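Local coordinates for glycosyl hydrolase, family 8 (Clostridium perfringens, PDB 3REN), which probably hydrolyses alpha-glucosidic linkages of starch-like glucans as an alpha-amylase built on an (alpha/alpha)6-barrel, at residues F27-K32 with S319-G324; L61-G66 with Y334-L339; L34-S37 with I41-N44; Y312-K317 with G326-N331. One frame throughout, in Å; residues are numbered along the deposited sequence.

Interaction 1 (F27-K32 with S319-G324). With EDO (1,2-ethanediol), chain G.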
loop_
_atom_site.group_PDB
_atom_site.type_symbol
_atom_site.label_atom_id
_atom_site.label_comp_id
_atom_site.label_asym_id
_atom_site.label_seq_id
_atom_site.Cartn_x
_atom_site.Cartn_y
_atom_site.Cartn_z
ATOM N N PHE A 27 -10.577 -6.891 -11.182
ATOM C CA PHE A 27 -10.558 -5.594 -11.896
ATOM C C PHE A 27 -11.974 -5.191 -12.329
ATOM O O PHE A 27 -12.385 -4.016 -12.161
ATOM C CB PHE A 27 -9.646 -5.643 -13.128
ATOM C CG PHE A 27 -9.577 -4.326 -13.847
ATOM C CD1 PHE A 27 -8.658 -3.353 -13.437
ATOM C CD2 PHE A 27 -10.459 -4.036 -14.883
ATOM C CE1 PHE A 27 -8.614 -2.102 -14.061
ATOM C CE2 PHE A 27 -10.426 -2.789 -15.506
ATOM C CZ PHE A 27 -9.491 -1.822 -15.096
ATOM N N ASP A 28 -12.727 -6.164 -12.844
ATOM C CA ASP A 28 -14.133 -5.919 -13.253
ATOM C C ASP A 28 -14.980 -5.427 -12.078
ATOM O O ASP A 28 -15.814 -4.539 -12.237
ATOM C CB ASP A 28 -14.813 -7.168 -13.834
ATOM C CG ASP A 28 -14.380 -7.487 -15.296
ATOM O OD1 ASP A 28 -13.643 -6.688 -15.942
ATOM O OD2 ASP A 28 -14.754 -8.599 -15.772
ATOM N N PHE A 29 -14.815 -6.036 -10.918
ATOM C CA PHE A 29 -15.547 -5.582 -9.715
ATOM C C PHE A 29 -15.145 -4.151 -9.342
ATOM O O PHE A 29 -16.017 -3.316 -9.054
ATOM C CB PHE A 29 -15.267 -6.509 -8.522
ATOM C CG PHE A 29 -15.792 -5.983 -7.225
ATOM C CD1 PHE A 29 -17.173 -5.915 -7.006
ATOM C CD2 PHE A 29 -14.913 -5.565 -6.229
ATOM C CE1 PHE A 29 -17.683 -5.406 -5.812
ATOM C CE2 PHE A 29 -15.416 -5.068 -5.016
ATOM C CZ PHE A 29 -16.809 -4.962 -4.819
ATOM N N ILE A 30 -13.841 -3.884 -9.322
ATOM C CA ILE A 30 -13.350 -2.546 -8.948
ATOM C C ILE A 30 -13.813 -1.509 -9.968
ATOM O O ILE A 30 -14.320 -0.457 -9.605
ATOM C CB ILE A 30 -11.783 -2.461 -8.795
ATOM C CG1 ILE A 30 -11.275 -3.253 -7.581
ATOM C CG2 ILE A 30 -11.322 -0.997 -8.657
ATOM C CD1 ILE A 30 -9.820 -3.738 -7.741
ATOM N N GLU A 31 -13.722 -1.831 -11.252
ATOM C CA GLU A 31 -14.170 -0.883 -12.266
ATOM C C GLU A 31 -15.683 -0.667 -12.321
ATOM O O GLU A 31 -16.146 0.477 -12.366
ATOM C CB GLU A 31 -13.644 -1.290 -13.644
ATOM C CG GLU A 31 -14.081 -0.360 -14.760
ATOM C CD GLU A 31 -13.773 -0.931 -16.135
ATOM O OE1 GLU A 31 -13.830 -2.171 -16.315
ATOM O OE2 GLU A 31 -13.461 -0.129 -17.022
ATOM N N LYS A 32 -16.471 -1.729 -12.336
ATOM C CA LYS A 32 -17.921 -1.580 -12.459
ATOM C C LYS A 32 -18.653 -1.318 -11.134
ATOM O O LYS A 32 -19.709 -0.617 -11.107
ATOM C CB LYS A 32 -18.495 -2.830 -13.129
ATOM C CG LYS A 32 -17.841 -3.077 -14.480
ATOM C CD LYS A 32 -18.181 -4.493 -14.979
ATOM C CE LYS A 32 -17.506 -4.744 -16.299
ATOM N NZ LYS A 32 -18.039 -6.037 -16.804
ATOM N N SER A 319 -23.907 -12.736 -6.587
ATOM C CA SER A 319 -23.618 -11.658 -5.655
ATOM C C SER A 319 -23.207 -10.407 -6.426
ATOM O O SER A 319 -22.380 -10.482 -7.339
ATOM C CB SER A 319 -22.456 -12.021 -4.734
ATOM O OG SER A 319 -22.275 -10.999 -3.760
ATOM N N VAL A 320 -23.748 -9.259 -6.016
ATOM C CA VAL A 320 -23.254 -7.987 -6.530
ATOM C C VAL A 320 -21.757 -7.821 -6.251
ATOM O O VAL A 320 -21.086 -7.018 -6.923
ATOM C CB VAL A 320 -24.047 -6.781 -5.991
ATOM C CG1 VAL A 320 -25.546 -6.910 -6.344
ATOM C CG2 VAL A 320 -23.825 -6.604 -4.506
ATOM N N LEU A 321 -21.217 -8.622 -5.322
ATOM C CA LEU A 321 -19.797 -8.514 -4.962
ATOM C C LEU A 321 -18.930 -9.509 -5.680
ATOM O O LEU A 321 -17.746 -9.609 -5.381
ATOM C CB LEU A 321 -19.554 -8.627 -3.447
ATOM C CG LEU A 321 -20.335 -7.732 -2.509
ATOM C CD1 LEU A 321 -19.943 -8.015 -1.051
ATOM C CD2 LEU A 321 -20.158 -6.239 -2.909
ATOM N N TYR A 322 -19.517 -10.249 -6.618
ATOM C CA TYR A 322 -18.753 -11.201 -7.416
ATOM C C TYR A 322 -17.437 -10.579 -7.893
ATOM O O TYR A 322 -17.410 -9.524 -8.533
ATOM C CB TYR A 322 -19.568 -11.665 -8.614
ATOM C CG TYR A 322 -18.800 -12.553 -9.531
ATOM C CD1 TYR A 322 -18.495 -13.875 -9.150
ATOM C CD2 TYR A 322 -18.358 -12.099 -10.772
ATOM C CE1 TYR A 322 -17.769 -14.717 -9.974
ATOM C CE2 TYR A 322 -17.608 -12.953 -11.621
ATOM C CZ TYR A 322 -17.335 -14.261 -11.204
ATOM O OH TYR A 322 -16.609 -15.117 -12.011
ATOM N N GLY A 323 -16.348 -11.254 -7.576
ATOM C CA GLY A 323 -15.037 -10.859 -8.046
ATOM C C GLY A 323 -14.280 -10.110 -6.962
ATOM O O GLY A 323 -13.054 -10.040 -7.009
ATOM N N GLY A 324 -15.013 -9.556 -6.000
ATOM C CA GLY A 324 -14.413 -8.744 -4.946
ATOM C C GLY A 324 -14.134 -9.415 -3.599
ATOM O O GLY A 324 -14.364 -10.608 -3.422
HETATM C C1 EDO G . -22.164 3.807 -12.190
HETATM O O1 EDO G . -20.932 4.541 -12.115
HETATM C C2 EDO G . -21.867 2.311 -12.142
HETATM O O2 EDO G . -20.859 1.962 -13.102
#
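The ring of F29 lies against the backbone of L321-G324, with the CA of G324 and the O of L321 over one face of the ring, and it accounts for most of the contact. The tight part is at G324: its CA stands 3.9 Å from the centroid of the F29 ring, 29° off the ring normal, a CH-pi contact, and comes to 3.5 Å from F29 CD2. F29 reaches the turn because its CG is anti to the backbone N (chi1 170°). Alongside, pointing the same way, L321 touches F29 CE1 with CD2 at 3.9 Å. A type I turn from S319 to Y322 runs into a type II turn from L321 to G324, closed by G324 N to L321 O at 2.8 Å; G323, with a phi of 100°, suits this second turn. The V320 side of the ring is looser: V320 O meets it near its plane, 3.9 Å from F29 CE1, and the valine side chain is exposed. N338 of helix 335-346 also packs on F29. With no polar bond joining the two segments, helix 21-33 meets this turn through apolar and CH-pi packing on one aromatic ring.

Interaction 2 (L61-G66 with Y334-L339)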
loop_
_atom_site.group_PDB
_atom_site.type_symbol
_atom_site.label_atom_id
_atom_site.label_comp_id
_atom_site.label_asym_id
_atom_site.label_seq_id
_atom_site.Cartn_x
_atom_site.Cartn_y
_atom_site.Cartn_z
ATOM N N LEU A 61 -9.951 8.132 -2.096
ATOM C CA LEU A 61 -8.648 8.334 -1.457
ATOM C C LEU A 61 -7.510 8.426 -2.499
ATOM O O LEU A 61 -7.522 7.677 -3.509
ATOM C CB LEU A 61 -8.384 7.151 -0.540
ATOM C CG LEU A 61 -9.288 7.041 0.692
ATOM C CD1 LEU A 61 -9.087 5.698 1.422
ATOM C CD2 LEU A 61 -9.042 8.213 1.662
ATOM N N SER A 62 -6.509 9.286 -2.267
ATOM C CA SER A 62 -5.354 9.258 -3.173
ATOM C C SER A 62 -4.549 7.989 -2.949
ATOM O O SER A 62 -3.727 7.592 -3.811
ATOM C CB SER A 62 -4.459 10.481 -2.994
ATOM O OG SER A 62 -4.037 10.596 -1.622
ATOM N N GLU A 63 -4.768 7.366 -1.784
ATOM C CA GLU A 63 -4.291 6.000 -1.545
ATOM C C GLU A 63 -4.789 5.061 -2.659
ATOM O O GLU A 63 -3.980 4.348 -3.251
ATOM C CB GLU A 63 -4.726 5.475 -0.162
ATOM C CG GLU A 63 -4.432 3.971 0.132
ATOM C CD GLU A 63 -5.084 3.547 1.471
ATOM O OE1 GLU A 63 -6.304 3.189 1.472
ATOM O OE2 GLU A 63 -4.392 3.640 2.526
ATOM N N SER A 64 -6.108 5.042 -2.874
ATOM C CA SER A 64 -6.740 4.182 -3.884
ATOM C C SER A 64 -6.212 4.497 -5.272
ATOM O O SER A 64 -5.826 3.596 -6.037
ATOM C CB SER A 64 -8.260 4.386 -3.885
ATOM O OG SER A 64 -8.773 4.116 -2.595
ATOM N N GLU A 65 -6.171 5.796 -5.597
ATOM C CA GLU A 65 -5.668 6.227 -6.890
ATOM C C GLU A 65 -4.214 5.825 -7.153
ATOM O O GLU A 65 -3.899 5.385 -8.254
ATOM C CB GLU A 65 -5.847 7.741 -7.059
ATOM C CG GLU A 65 -7.318 8.115 -7.089
ATOM C CD GLU A 65 -8.098 7.358 -8.196
ATOM O OE1 GLU A 65 -7.586 7.260 -9.329
ATOM O OE2 GLU A 65 -9.205 6.859 -7.936
ATOM N N GLY A 66 -3.348 6.000 -6.146
ATOM C CA GLY A 66 -1.943 5.622 -6.230
ATOM C C GLY A 66 -1.789 4.137 -6.469
ATOM O O GLY A 66 -0.957 3.731 -7.264
ATOM N N TYR A 334 -13.907 -2.811 1.478
ATOM C CA TYR A 334 -12.859 -1.805 1.564
ATOM C C TYR A 334 -11.998 -1.804 0.314
ATOM O O TYR A 334 -11.392 -2.824 -0.010
ATOM C CB TYR A 334 -11.974 -2.004 2.835
ATOM C CG TYR A 334 -12.713 -1.500 4.046
ATOM C CD1 TYR A 334 -13.691 -2.275 4.671
ATOM C CD2 TYR A 334 -12.513 -0.184 4.500
ATOM C CE1 TYR A 334 -14.434 -1.765 5.756
ATOM C CE2 TYR A 334 -13.234 0.331 5.574
ATOM C CZ TYR A 334 -14.189 -0.466 6.196
ATOM O OH TYR A 334 -14.897 0.057 7.260
ATOM N N SER A 335 -11.923 -0.659 -0.363
ATOM C CA SER A 335 -11.145 -0.543 -1.585
ATOM C C SER A 335 -9.719 -0.989 -1.329
ATOM O O SER A 335 -9.091 -1.652 -2.151
ATOM C CB SER A 335 -11.175 0.909 -2.108
ATOM O OG SER A 335 -10.623 1.807 -1.133
ATOM N N PHE A 336 -9.189 -0.612 -0.183
ATOM C CA PHE A 336 -7.786 -0.923 0.101
ATOM C C PHE A 336 -7.441 -2.431 -0.023
ATOM O O PHE A 336 -6.411 -2.797 -0.620
ATOM C CB PHE A 336 -7.395 -0.373 1.476
ATOM C CG PHE A 336 -5.951 -0.573 1.825
ATOM C CD1 PHE A 336 -4.956 0.147 1.171
ATOM C CD2 PHE A 336 -5.592 -1.453 2.857
ATOM C CE1 PHE A 336 -3.598 -0.015 1.515
ATOM C CE2 PHE A 336 -4.258 -1.630 3.216
ATOM C CZ PHE A 336 -3.247 -0.929 2.553
ATOM N N ASP A 337 -8.300 -3.297 0.514
ATOM C CA ASP A 337 -8.059 -4.739 0.404
ATOM C C ASP A 337 -8.193 -5.253 -1.003
ATOM O O ASP A 337 -7.413 -6.098 -1.423
ATOM C CB ASP A 337 -8.976 -5.525 1.330
ATOM C CG ASP A 337 -8.570 -5.383 2.787
ATOM O OD1 ASP A 337 -7.352 -5.267 3.061
ATOM O OD2 ASP A 337 -9.469 -5.352 3.635
ATOM N N ASN A 338 -9.176 -4.722 -1.728
ATOM C CA ASN A 338 -9.396 -5.082 -3.114
ATOM C C ASN A 338 -8.253 -4.673 -4.045
ATOM O O ASN A 338 -7.823 -5.470 -4.891
ATOM C CB ASN A 338 -10.756 -4.562 -3.596
ATOM C CG ASN A 338 -11.904 -5.357 -2.992
ATOM O OD1 ASN A 338 -12.348 -6.325 -3.584
ATOM N ND2 ASN A 338 -12.352 -4.976 -1.777
ATOM N N LEU A 339 -7.744 -3.452 -3.869
ATOM C CA LEU A 339 -6.616 -2.981 -4.688
ATOM C C LEU A 339 -5.304 -3.726 -4.405
ATOM O O LEU A 339 -4.509 -3.998 -5.343
ATOM C CB LEU A 339 -6.430 -1.467 -4.538
ATOM C CG LEU A 339 -7.559 -0.663 -5.163
ATOM C CD1 LEU A 339 -7.623 0.730 -4.453
ATOM C CD2 LEU A 339 -7.361 -0.583 -6.741
HETATM O O HOH W 1 -7.861 2.325 -0.801
#
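E63 and F336 cross at about a right angle, the carboxylate of the glutamate turned 36° from the plane of the phenyl ring. The touching atoms are E63 OE1 and F336 CD1, 3.3 Å apart, with E63 CD 3.4 Å from F336 CD1; the approach is oblique to the ring. The glutamate leaves its helix with CG anti to the backbone N (chi1 173°), which swings E63 toward helix 335-346, where it meets the flank of F336. One turn further along helix 335-346, L339 directs its CD1 branch at the backbone of S64, 3.6 Å from S64 CA, and also touches S64 CB. The segments of helices 62-74 and 335-346 run almost parallel, 11° between their directions and 10.0 Å between their axes at closest approach, as neighbouring parallel helices can in an (alpha/alpha)6-barrel. Near the start of both helices, the hydroxyls of S64 and S335 face one another, and a water sits among them and the glutamate. This water donates to E63 OE1 at 2.9 Å and is hydrogen-bonded to S64 OG at 2.7 Å and S335 OG at 2.8 Å. Three side chains from two helices thus grip one water, which bridges the polar end of the interface and probably helps fix the carboxylate beside the ring. R118 and D115 of helix 113-130 touch E63, while L67 packs against both F336 and L339.

Interaction 3 (L34-S37 with I41-N44). With EDO (1,2-ethanediol), chain I.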
loop_
_atom_site.group_PDB
_atom_site.type_symbol
_atom_site.label_atom_id
_atom_site.label_comp_id
_atom_site.label_asym_id
_atom_site.label_seq_id
_atom_site.Cartn_x
_atom_site.Cartn_y
_atom_site.Cartn_z
ATOM N N LEU A 34 -17.011 -0.476 -7.845
ATOM C CA LEU A 34 -16.374 0.346 -6.849
ATOM C C LEU A 34 -15.779 1.654 -7.387
ATOM O O LEU A 34 -14.929 2.233 -6.727
ATOM C CB LEU A 34 -15.242 -0.453 -6.201
ATOM C CG LEU A 34 -15.360 -1.162 -4.854
ATOM C CD1 LEU A 34 -13.899 -1.490 -4.378
ATOM C CD2 LEU A 34 -16.080 -0.401 -3.790
ATOM N N SER A 35 -16.261 2.140 -8.539
ATOM C CA SER A 35 -15.641 3.240 -9.259
ATOM C C SER A 35 -16.728 4.059 -9.923
ATOM O O SER A 35 -17.815 3.531 -10.255
ATOM C CB SER A 35 -14.754 2.708 -10.420
ATOM O OG SER A 35 -13.489 2.235 -9.983
ATOM N N LYS A 36 -16.426 5.333 -10.171
ATOM C CA LYS A 36 -17.278 6.126 -11.015
ATOM C C LYS A 36 -16.391 6.796 -12.044
ATOM O O LYS A 36 -15.385 7.422 -11.709
ATOM C CB LYS A 36 -18.054 7.149 -10.203
ATOM C CG LYS A 36 -19.111 7.890 -11.025
ATOM C CD LYS A 36 -19.839 8.862 -10.140
ATOM C CE LYS A 36 -21.179 9.224 -10.736
ATOM N NZ LYS A 36 -21.653 10.452 -10.051
ATOM N N SER A 37 -16.769 6.634 -13.304
ATOM C CA SER A 37 -16.036 7.210 -14.421
ATOM C C SER A 37 -15.769 8.692 -14.178
ATOM O O SER A 37 -16.693 9.478 -13.901
ATOM C CB SER A 37 -16.845 7.048 -15.722
ATOM O OG SER A 37 -16.070 7.543 -16.788
ATOM N N ILE A 41 -11.948 5.836 -7.629
ATOM C CA ILE A 41 -12.295 4.588 -6.928
ATOM C C ILE A 41 -12.866 4.905 -5.535
ATOM O O ILE A 41 -12.218 5.548 -4.717
ATOM C CB ILE A 41 -11.068 3.690 -6.803
ATOM C CG1 ILE A 41 -10.497 3.451 -8.206
ATOM C CG2 ILE A 41 -11.400 2.420 -6.004
ATOM C CD1 ILE A 41 -9.087 2.950 -8.224
ATOM N N TYR A 42 -14.063 4.421 -5.265
ATOM C CA TYR A 42 -14.731 4.645 -3.998
ATOM C C TYR A 42 -13.963 3.896 -2.911
ATOM O O TYR A 42 -13.420 2.829 -3.177
ATOM C CB TYR A 42 -16.121 3.991 -4.042
ATOM C CG TYR A 42 -17.138 4.593 -4.979
ATOM C CD1 TYR A 42 -17.074 5.939 -5.354
ATOM C CD2 TYR A 42 -18.208 3.819 -5.444
ATOM C CE1 TYR A 42 -18.049 6.501 -6.219
ATOM C CE2 TYR A 42 -19.199 4.359 -6.286
ATOM C CZ TYR A 42 -19.105 5.695 -6.661
ATOM O OH TYR A 42 -20.065 6.228 -7.452
ATOM N N THR A 43 -13.979 4.436 -1.711
ATOM C CA THR A 43 -13.379 3.810 -0.525
ATOM C C THR A 43 -14.139 2.564 -0.054
ATOM O O THR A 43 -13.523 1.581 0.338
ATOM C CB THR A 43 -13.303 4.852 0.595
ATOM O OG1 THR A 43 -12.588 5.987 0.085
ATOM C CG2 THR A 43 -12.608 4.270 1.846
ATOM N N ASN A 44 -15.467 2.626 -0.088
ATOM C CA ASN A 44 -16.342 1.504 0.218
ATOM C C ASN A 44 -17.406 1.286 -0.869
ATOM O O ASN A 44 -17.707 2.236 -1.686
ATOM C CB ASN A 44 -17.058 1.752 1.556
ATOM C CG ASN A 44 -16.110 2.043 2.680
ATOM O OD1 ASN A 44 -16.108 3.128 3.199
ATOM N ND2 ASN A 44 -15.283 1.083 3.045
HETATM C C1 EDO I . -11.163 1.686 -13.675
HETATM O O1 EDO I . -10.245 2.727 -14.023
HETATM C C2 EDO I . -10.933 1.277 -12.224
HETATM O O2 EDO I . -11.425 2.314 -11.384
#
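Y42 and L34 are joined by the one backbone hydrogen bond of this contact, Y42 N to L34 O at 2.8 Å, with an N-H...O angle of 150° and the donor tilted 26° from the carbonyl plane. The same oxygen receives a CA-H...O contact from I41 CA at 3.5 Å. Next to them S35 and I41 form an antiparallel, non-hydrogen-bonded pair whose CA atoms are 4.3 Å apart, and their side chains share one face of the small ribbon, where S35 OG lies 3.7 Å from I41 CG1.

Packing is carried by Y42 and L34. The tyrosine CG is anti to the carbonyl carbon (chi1 -68°), which lays the ring along the opposing strand: S35 C lies over one face, and K36 CB comes within 3.5 Å of Y42 OH, the extended lysine chain running on past that hydroxyl. Y42 also stacks with the ring of H58. L34, for its part, places its CD2 branch 3.6 Å from N44 C.

Among the polar side chains, S35 OG is hydrogen-bonded to I30 O and lies 2.5 Å from O2 of an ethanediol, probably from the crystallisation liquor, too short for the bond to be taken at face value; N44 ND2 bonds to V333 O. The ribbon of strands 35-36 and 40-41 directly follows helix 21-33, while I41 leans on S64 and M68 of helix 62-74 and T43 bonds to S335 at the start of helix 335-346.

Interaction 4 (Y312-K317 with G326-N331); sequences YQIKNK and GDEKTN. With EDO (1,2-ethanediol), chain L.
I314 sets its CG1 anti to the carbonyl carbon (chi1 -54°), and a further bend at chi2 (-65°) brings CD1 to the chain of E328; the glutamate, extended beyond CG, slides past it in the opposite direction. Their closest atoms are I314 CD1 and E328 CG, 3.6 Å apart, so the aliphatic part of the acidic residue covers the isoleucine. I314 CD1 also lies 3.8 Å from G326 O. At the exposed edge of the contact N316 and E328 approach with amide and carboxylate planes 73° apart, N316 ND2 standing 3.9 Å from E328 OE1; the amide oxygen of N316 instead accepts from D318 N.

A water and an ethanediol bridge polar atoms of the two segments. The water donates to Y312 O at 2.7 Å and accepts from G326 N at 3.2 Å, linking the backbones. The ethanediol, probably from the crystallisation liquor, takes the backbone N-H groups of K315, at 3.0 Å from K315 N to its O2, and N316, and reaches E328 OE2 through a weak bond. K315 NZ, folded back by bends at chi3 and chi4, donates to Q313 O in the carbonyl plane and to the backbone oxygens of K310 and Y311, the last turn of helix 299-312.

D327 OD1 accepts from K329 N at 3.0 Å, an Asx turn that shapes the 326-331 side of this surface loop between helices 299-312 and 335-346 of the barrel.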
loop_
_atom_site.group_PDB
_atom_site.type_symbol
_atom_site.label_atom_id
_atom_site.label_comp_id
_atom_site.label_asym_id
_atom_site.label_seq_id
_atom_site.Cartn_x
_atom_site.Cartn_y
_atom_site.Cartn_z
ATOM N N TYR A 312 -10.796 -16.434 -0.468
ATOM C CA TYR A 312 -11.638 -15.345 0.057
ATOM C C TYR A 312 -12.344 -14.498 -0.999
ATOM O O TYR A 312 -13.329 -13.814 -0.682
ATOM C CB TYR A 312 -10.839 -14.463 1.030
ATOM C CG TYR A 312 -10.661 -15.182 2.326
ATOM C CD1 TYR A 312 -11.774 -15.463 3.133
ATOM C CD2 TYR A 312 -9.406 -15.593 2.752
ATOM C CE1 TYR A 312 -11.646 -16.162 4.328
ATOM C CE2 TYR A 312 -9.258 -16.278 3.946
ATOM C CZ TYR A 312 -10.392 -16.562 4.729
ATOM O OH TYR A 312 -10.270 -17.246 5.924
ATOM N N GLN A 313 -11.860 -14.545 -2.241
ATOM C CA GLN A 313 -12.523 -13.790 -3.342
ATOM C C GLN A 313 -13.959 -14.290 -3.518
ATOM O O GLN A 313 -14.198 -15.500 -3.493
ATOM C CB GLN A 313 -11.718 -13.907 -4.639
ATOM C CG GLN A 313 -12.251 -13.054 -5.796
ATOM C CD GLN A 313 -11.354 -13.132 -7.033
ATOM O OE1 GLN A 313 -10.684 -14.133 -7.260
ATOM N NE2 GLN A 313 -11.346 -12.073 -7.832
ATOM N N ILE A 314 -14.920 -13.382 -3.664
ATOM C CA ILE A 314 -16.332 -13.777 -3.809
ATOM C C ILE A 314 -16.543 -14.433 -5.177
ATOM O O ILE A 314 -16.422 -13.768 -6.234
ATOM C CB ILE A 314 -17.289 -12.572 -3.659
ATOM C CG1 ILE A 314 -17.056 -11.814 -2.340
ATOM C CG2 ILE A 314 -18.778 -12.967 -3.832
ATOM C CD1 ILE A 314 -17.357 -12.554 -1.132
ATOM N N LYS A 315 -16.861 -15.726 -5.157
ATOM C CA LYS A 315 -16.967 -16.510 -6.391
ATOM C C LYS A 315 -18.412 -16.698 -6.856
ATOM O O LYS A 315 -18.623 -17.151 -7.966
ATOM C CB LYS A 315 -16.175 -17.847 -6.310
ATOM C CG LYS A 315 -14.642 -17.614 -6.319
ATOM C CD LYS A 315 -13.814 -18.860 -5.948
ATOM C CE LYS A 315 -13.951 -19.249 -4.459
ATOM N NZ LYS A 315 -13.502 -18.186 -3.505
ATOM N N ASN A 316 -19.378 -16.295 -6.033
ATOM C CA ASN A 316 -20.817 -16.411 -6.339
ATOM C C ASN A 316 -21.247 -15.449 -7.449
ATOM O O ASN A 316 -21.301 -14.232 -7.208
ATOM C CB ASN A 316 -21.621 -16.087 -5.066
ATOM C CG ASN A 316 -23.150 -16.296 -5.234
ATOM O OD1 ASN A 316 -23.680 -16.441 -6.350
ATOM N ND2 ASN A 316 -23.849 -16.298 -4.114
ATOM N N LYS A 317 -21.569 -15.957 -8.643
ATOM C CA LYS A 317 -21.937 -15.069 -9.760
ATOM C C LYS A 317 -23.225 -14.255 -9.494
ATOM O O LYS A 317 -23.474 -13.253 -10.176
ATOM C CB LYS A 317 -22.054 -15.816 -11.112
ATOM C CG LYS A 317 -21.004 -16.896 -11.386
ATOM C CD LYS A 317 -20.014 -16.562 -12.509
ATOM C CE LYS A 317 -19.126 -17.788 -12.745
ATOM N NZ LYS A 317 -18.223 -17.690 -13.924
ATOM N N GLY A 326 -15.028 -8.855 0.525
ATOM C CA GLY A 326 -15.868 -8.159 1.490
ATOM C C GLY A 326 -16.944 -9.058 2.054
ATOM O O GLY A 326 -16.913 -10.270 1.886
ATOM N N ASP A 327 -17.913 -8.459 2.730
ATOM C CA ASP A 327 -18.862 -9.243 3.476
ATOM C C ASP A 327 -20.141 -9.277 2.678
ATOM O O ASP A 327 -20.826 -8.273 2.579
ATOM C CB ASP A 327 -19.052 -8.622 4.873
ATOM C CG ASP A 327 -19.931 -9.491 5.800
ATOM O OD1 ASP A 327 -20.676 -10.371 5.306
ATOM O OD2 ASP A 327 -19.884 -9.275 7.026
ATOM N N GLU A 328 -20.442 -10.426 2.082
ATOM C CA GLU A 328 -21.702 -10.623 1.326
ATOM C C GLU A 328 -22.979 -10.265 2.082
ATOM O O GLU A 328 -23.958 -9.879 1.450
ATOM C CB GLU A 328 -21.837 -12.059 0.838
ATOM C CG GLU A 328 -20.903 -12.450 -0.274
ATOM C CD GLU A 328 -21.196 -13.842 -0.809
ATOM O OE1 GLU A 328 -22.311 -14.078 -1.350
ATOM O OE2 GLU A 328 -20.293 -14.696 -0.718
ATOM N N LYS A 329 -22.971 -10.390 3.417
ATOM C CA LYS A 329 -24.188 -10.228 4.237
ATOM C C LYS A 329 -24.585 -8.786 4.367
ATOM O O LYS A 329 -25.755 -8.478 4.427
ATOM C CB LYS A 329 -23.996 -10.753 5.668
ATOM C CG LYS A 329 -23.494 -12.192 5.795
ATOM C CD LYS A 329 -24.615 -13.163 6.086
ATOM C CE LYS A 329 -24.187 -14.234 7.096
ATOM N NZ LYS A 329 -23.074 -15.119 6.609
ATOM N N THR A 330 -23.603 -7.901 4.433
ATOM C CA THR A 330 -23.850 -6.502 4.698
ATOM C C THR A 330 -23.392 -5.609 3.541
ATOM O O THR A 330 -23.536 -4.397 3.622
ATOM C CB THR A 330 -23.071 -6.042 5.954
ATOM O OG1 THR A 330 -21.685 -6.344 5.763
ATOM C CG2 THR A 330 -23.573 -6.772 7.232
ATOM N N ASN A 331 -22.836 -6.200 2.483
ATOM C CA ASN A 331 -22.151 -5.439 1.411
ATOM C C ASN A 331 -21.081 -4.480 1.914
ATOM O O ASN A 331 -20.886 -3.384 1.358
ATOM C CB ASN A 331 -23.146 -4.699 0.514
ATOM C CG ASN A 331 -23.885 -5.639 -0.388
ATOM O OD1 ASN A 331 -23.435 -6.777 -0.597
ATOM N ND2 ASN A 331 -25.013 -5.196 -0.927
HETATM C C1 EDO L . -18.866 -17.282 -2.038
HETATM O O1 EDO L . -19.168 -16.455 -3.177
HETATM C C2 EDO L . -17.723 -18.232 -2.374
HETATM O O2 EDO L . -16.554 -17.477 -2.696
HETATM O O HOH W 2 -13.803 -11.768 0.965
#

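In the fold
Helix 21-33 ties interactions 1 and 3 together: F29 CE2 packs 3.9 Å from L34 CG, and the centres of interactions 1 and 3 are about 11 Å apart. Interactions 1 and 4 share the long connection before helix 335-346, where G324 O and I314 N approach to 2.8 Å and Q313 NE2 meets G323 O. Interaction 2 is the innermost, its centre about 8 Å from that of the chain against about 17 to 22 Å for the others. It meets interaction 3 through E65 OE2 to I41 N, 2.9 Å. A bound magnesium ion lies about 5 Å from the F29 side chain, and one lies about 9 Å from those of L34 and I314.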